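Local coordinates for peptidylprolyl Isomerase (Naegleria fowleri, PDB 6B4P), which probably catalyses the cis-trans isomerisation of peptide bonds preceding proline, as an enzyme of the FKBP family, at residues Glu74-Trp79 and Asp99-Asn104. Sequence-based numbering, arbitrary orientation. Where two conformers were deposited one is given.
Sequences EVIRGW and DYAYGN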
ATOM      1  N   GLU A  74       9.747  -3.092  -7.430  1.00 25.07           N
ATOM      2  CA  GLU A  74      10.572  -1.999  -6.935  1.00 22.34           C
ATOM      3  C   GLU A  74       9.998  -1.364  -5.681  1.00 19.11           C
ATOM      4  O   GLU A  74      10.581  -0.412  -5.159  1.00 23.29           O
ATOM      5  CB  GLU A  74      10.778  -0.936  -8.023  1.00 28.82           C
ATOM      6  CG  GLU A  74       9.574  -0.082  -8.345  1.00 36.30           C
ATOM      7  CD  GLU A  74       9.912   1.022  -9.337  1.00 39.65           C
ATOM      8  OE1 GLU A  74      11.106   1.184  -9.674  1.00 46.23           O
ATOM      9  OE2 GLU A  74       8.989   1.728  -9.785  1.00 31.08           O
ATOM     10  N   VAL A  75       8.873  -1.876  -5.197  1.00 17.29           N
ATOM     11  CA  VAL A  75       8.302  -1.534  -3.909  1.00 15.68           C
ATOM     12  C   VAL A  75       8.049  -2.839  -3.169  1.00 14.48           C
ATOM     13  O   VAL A  75       8.221  -3.926  -3.721  1.00 18.05           O
ATOM     14  CB  VAL A  75       6.998  -0.721  -4.037  1.00 16.90           C
ATOM     15  CG1 VAL A  75       7.271   0.648  -4.658  1.00 21.54           C
ATOM     16  CG2 VAL A  75       5.973  -1.507  -4.847  1.00 16.62           C
ATOM     17  N   ILE A  76       7.607  -2.727  -1.916  1.00 15.36           N
ATOM     18  CA  ILE A  76       7.338  -3.938  -1.150  1.00 16.14           C
ATOM     19  C   ILE A  76       6.222  -4.737  -1.813  1.00 12.75           C
ATOM     20  O   ILE A  76       5.338  -4.187  -2.488  1.00 13.30           O
ATOM     21  CB  ILE A  76       6.996  -3.622   0.317  1.00 12.89           C
ATOM     22  CG1 ILE A  76       5.807  -2.665   0.429  1.00 11.99           C
ATOM     23  CG2 ILE A  76       8.235  -3.078   1.032  1.00 14.29           C
ATOM     24  CD1 ILE A  76       5.376  -2.411   1.873  1.00 17.77           C
ATOM     25  N   ARG A  77       6.273  -6.062  -1.616  1.00 16.33           N
ATOM     26  CA  ARG A  77       5.327  -6.950  -2.288  0.47 13.95           C
ATOM     27  C   ARG A  77       3.885  -6.595  -1.950  1.00 15.91           C
ATOM     28  O   ARG A  77       2.996  -6.679  -2.810  1.00 15.24           O
ATOM     29  CB  ARG A  77       5.627  -8.400  -1.909  0.53 17.41           C
ATOM     30  CG  ARG A  77       4.787  -9.412  -2.660  0.53 22.10           C
ATOM     31  CD  ARG A  77       5.429 -10.786  -2.587  0.53 26.83           C
ATOM     32  NE  ARG A  77       5.528 -11.286  -1.218  0.53 30.79           N
ATOM     33  CZ  ARG A  77       4.754 -12.244  -0.719  0.53 32.84           C
ATOM     34  NH1 ARG A  77       3.823 -12.804  -1.480  0.53 36.74           N
ATOM     35  NH2 ARG A  77       4.909 -12.646   0.536  0.53 29.49           N
ATOM     36  N   GLY A  78       3.627  -6.202  -0.701  1.00 13.31           N
ATOM     37  CA  GLY A  78       2.274  -5.832  -0.325  1.00 13.96           C
ATOM     38  C   GLY A  78       1.744  -4.637  -1.092  1.00 11.50           C
ATOM     39  O   GLY A  78       0.533  -4.521  -1.301  1.00 13.27           O
ATOM     40  N   TRP A  79       2.631  -3.733  -1.520  1.00 12.26           N
ATOM     41  CA  TRP A  79       2.193  -2.629  -2.367  1.00 10.73           C
ATOM     42  C   TRP A  79       1.948  -3.073  -3.808  1.00 13.68           C
ATOM     43  O   TRP A  79       0.958  -2.656  -4.419  1.00 15.00           O
ATOM     44  CB  TRP A  79       3.220  -1.500  -2.346  1.00 12.38           C
ATOM     45  CG  TRP A  79       3.079  -0.530  -1.218  1.00 10.81           C
ATOM     46  CD1 TRP A  79       2.561  -0.761   0.034  1.00 14.94           C
ATOM     47  CD2 TRP A  79       3.467   0.835  -1.245  1.00 11.28           C
ATOM     48  NE1 TRP A  79       2.615   0.396   0.779  1.00 14.03           N
ATOM     49  CE2 TRP A  79       3.169   1.388   0.015  1.00 12.84           C
ATOM     50  CE3 TRP A  79       4.045   1.656  -2.227  1.00 12.83           C
ATOM     51  CZ2 TRP A  79       3.427   2.725   0.320  1.00 15.54           C
ATOM     52  CZ3 TRP A  79       4.313   2.972  -1.917  1.00 16.29           C
ATOM     53  CH2 TRP A  79       3.999   3.496  -0.652  1.00 17.14           C
ATOM     54  N   ASP A  99       6.422 -10.313   6.065  1.00 20.81           N
ATOM     55  CA  ASP A  99       6.861 -11.071   4.900  1.00 20.74           C
ATOM     56  C   ASP A  99       6.289 -10.528   3.594  1.00 19.57           C
ATOM     57  O   ASP A  99       6.641 -11.052   2.526  1.00 24.94           O
ATOM     58  CB  ASP A  99       6.538 -12.566   5.058  1.00 25.16           C
ATOM     59  CG  ASP A  99       5.078 -12.845   5.362  1.00 28.83           C
ATOM     60  OD1 ASP A  99       4.426 -12.040   6.046  1.00 29.88           O
ATOM     61  OD2 ASP A  99       4.583 -13.911   4.933  1.00 38.99           O
ATOM     62  N   TYR A 100       5.427  -9.511   3.652  1.00 15.41           N
ATOM     63  CA  TYR A 100       5.009  -8.758   2.476  1.00 14.83           C
ATOM     64  C   TYR A 100       5.617  -7.364   2.474  1.00 15.04           C
ATOM     65  O   TYR A 100       5.257  -6.537   1.628  1.00 15.23           O
ATOM     66  CB  TYR A 100       3.475  -8.669   2.394  1.00 14.83           C
ATOM     67  CG  TYR A 100       2.791  -9.987   2.118  1.00 15.68           C
ATOM     68  CD1 TYR A 100       2.419 -10.345   0.829  1.00 18.74           C
ATOM     69  CD2 TYR A 100       2.533 -10.886   3.148  1.00 15.19           C
ATOM     70  CE1 TYR A 100       1.798 -11.562   0.578  1.00 22.60           C
ATOM     71  CE2 TYR A 100       1.913 -12.087   2.904  1.00 21.46           C
ATOM     72  CZ  TYR A 100       1.553 -12.424   1.618  1.00 22.67           C
ATOM     73  OH  TYR A 100       0.937 -13.632   1.388  1.00 27.61           O
ATOM     74  N   ALA A 101       6.506  -7.074   3.427  1.00 14.69           N
ATOM     75  CA  ALA A 101       7.105  -5.750   3.537  1.00 14.51           C
ATOM     76  C   ALA A 101       8.624  -5.899   3.583  1.00 14.74           C
ATOM     77  O   ALA A 101       9.222  -6.377   2.615  1.00 18.09           O
ATOM     78  CB  ALA A 101       6.565  -5.008   4.766  1.00 16.48           C
ATOM     79  N   TYR A 102       9.260  -5.526   4.693  1.00 14.36           N
ATOM     80  CA  TYR A 102      10.714  -5.558   4.772  1.00 15.38           C
ATOM     81  C   TYR A 102      11.243  -6.767   5.527  1.00 18.39           C
ATOM     82  O   TYR A 102      12.453  -6.858   5.757  1.00 17.85           O
ATOM     83  CB  TYR A 102      11.239  -4.258   5.384  1.00 15.37           C
ATOM     84  CG  TYR A 102      10.893  -3.059   4.529  1.00 13.47           C
ATOM     85  CD1 TYR A 102       9.855  -2.196   4.888  1.00 16.30           C
ATOM     86  CD2 TYR A 102      11.570  -2.806   3.343  1.00 14.46           C
ATOM     87  CE1 TYR A 102       9.521  -1.106   4.098  1.00 17.09           C
ATOM     88  CE2 TYR A 102      11.245  -1.712   2.551  1.00 15.73           C
ATOM     89  CZ  TYR A 102      10.217  -0.871   2.928  1.00 15.64           C
ATOM     90  OH  TYR A 102       9.883   0.204   2.141  1.00 17.48           O
ATOM     91  N   GLY A 103      10.380  -7.715   5.882  1.00 18.81           N
ATOM     92  CA  GLY A 103      10.870  -8.953   6.463  1.00 18.58           C
ATOM     93  C   GLY A 103      11.580  -8.709   7.776  1.00 20.68           C
ATOM     94  O   GLY A 103      11.131  -7.921   8.615  1.00 18.43           O
ATOM     95  N   ASN A 104      12.712  -9.394   7.964  1.00 20.98           N
ATOM     96  CA  ASN A 104      13.478  -9.237   9.195  1.00 21.73           C
ATOM     97  C   ASN A 104      14.326  -7.971   9.211  1.00 21.98           C
ATOM     98  O   ASN A 104      15.022  -7.728  10.204  1.00 28.53           O
ATOM     99  CB  ASN A 104      14.368 -10.461   9.427  1.00 23.50           C
ATOM    100  CG  ASN A 104      13.568 -11.705   9.746  1.00 36.04           C
ATOM    101  OD1 ASN A 104      12.493 -11.626  10.342  1.00 46.18           O
ATOM    102  ND2 ASN A 104      14.090 -12.862   9.357  1.00 49.92           N
TER
HETATM  103  O   HOH W   1       8.442  -7.168   0.138  1.00 19.46           O
HETATM  104  O   HOH W   2       8.046 -10.018   0.039  1.00 29.09           O
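R77 carries CG trans to its own N (chi1 -174°) and bends at chi3 (62°), which lays its guanidinium over one face of the Y100 ring, planes 22° apart. CZ of R77 sits 3.8 Å from the ring centroid of Y100, an off-centre cation-pi stack. NH2 of R77 gives a nearly straight hydrogen bond to O of D99 (3.1 Å), from above the carbonyl plane. A water joins NE of R77 to the same oxygen. R77 has a second conformer, so all three hold for this one alone. The D99 carboxylate turns to a salt bridge with R21. N of G78 donates to O of Y100 (2.9 Å). A second water links N of R77 to O of A101. CG2 of I76, the N-cap residue of helix 77-84, lies over one face of the Y102 ring, offset toward the rim, 3.7 Å from the centroid, a CH-pi contact. CD1 of I76 reaches CB of A101 at 4.1 Å. W79 meets F119 of strand 117-126 edge-to-face. The contact ties the helix start to the loop after strand 91-96. V75, I76, W79 and Y102 probably line the proline pocket, with W79 as its floor, as in other FKBPs.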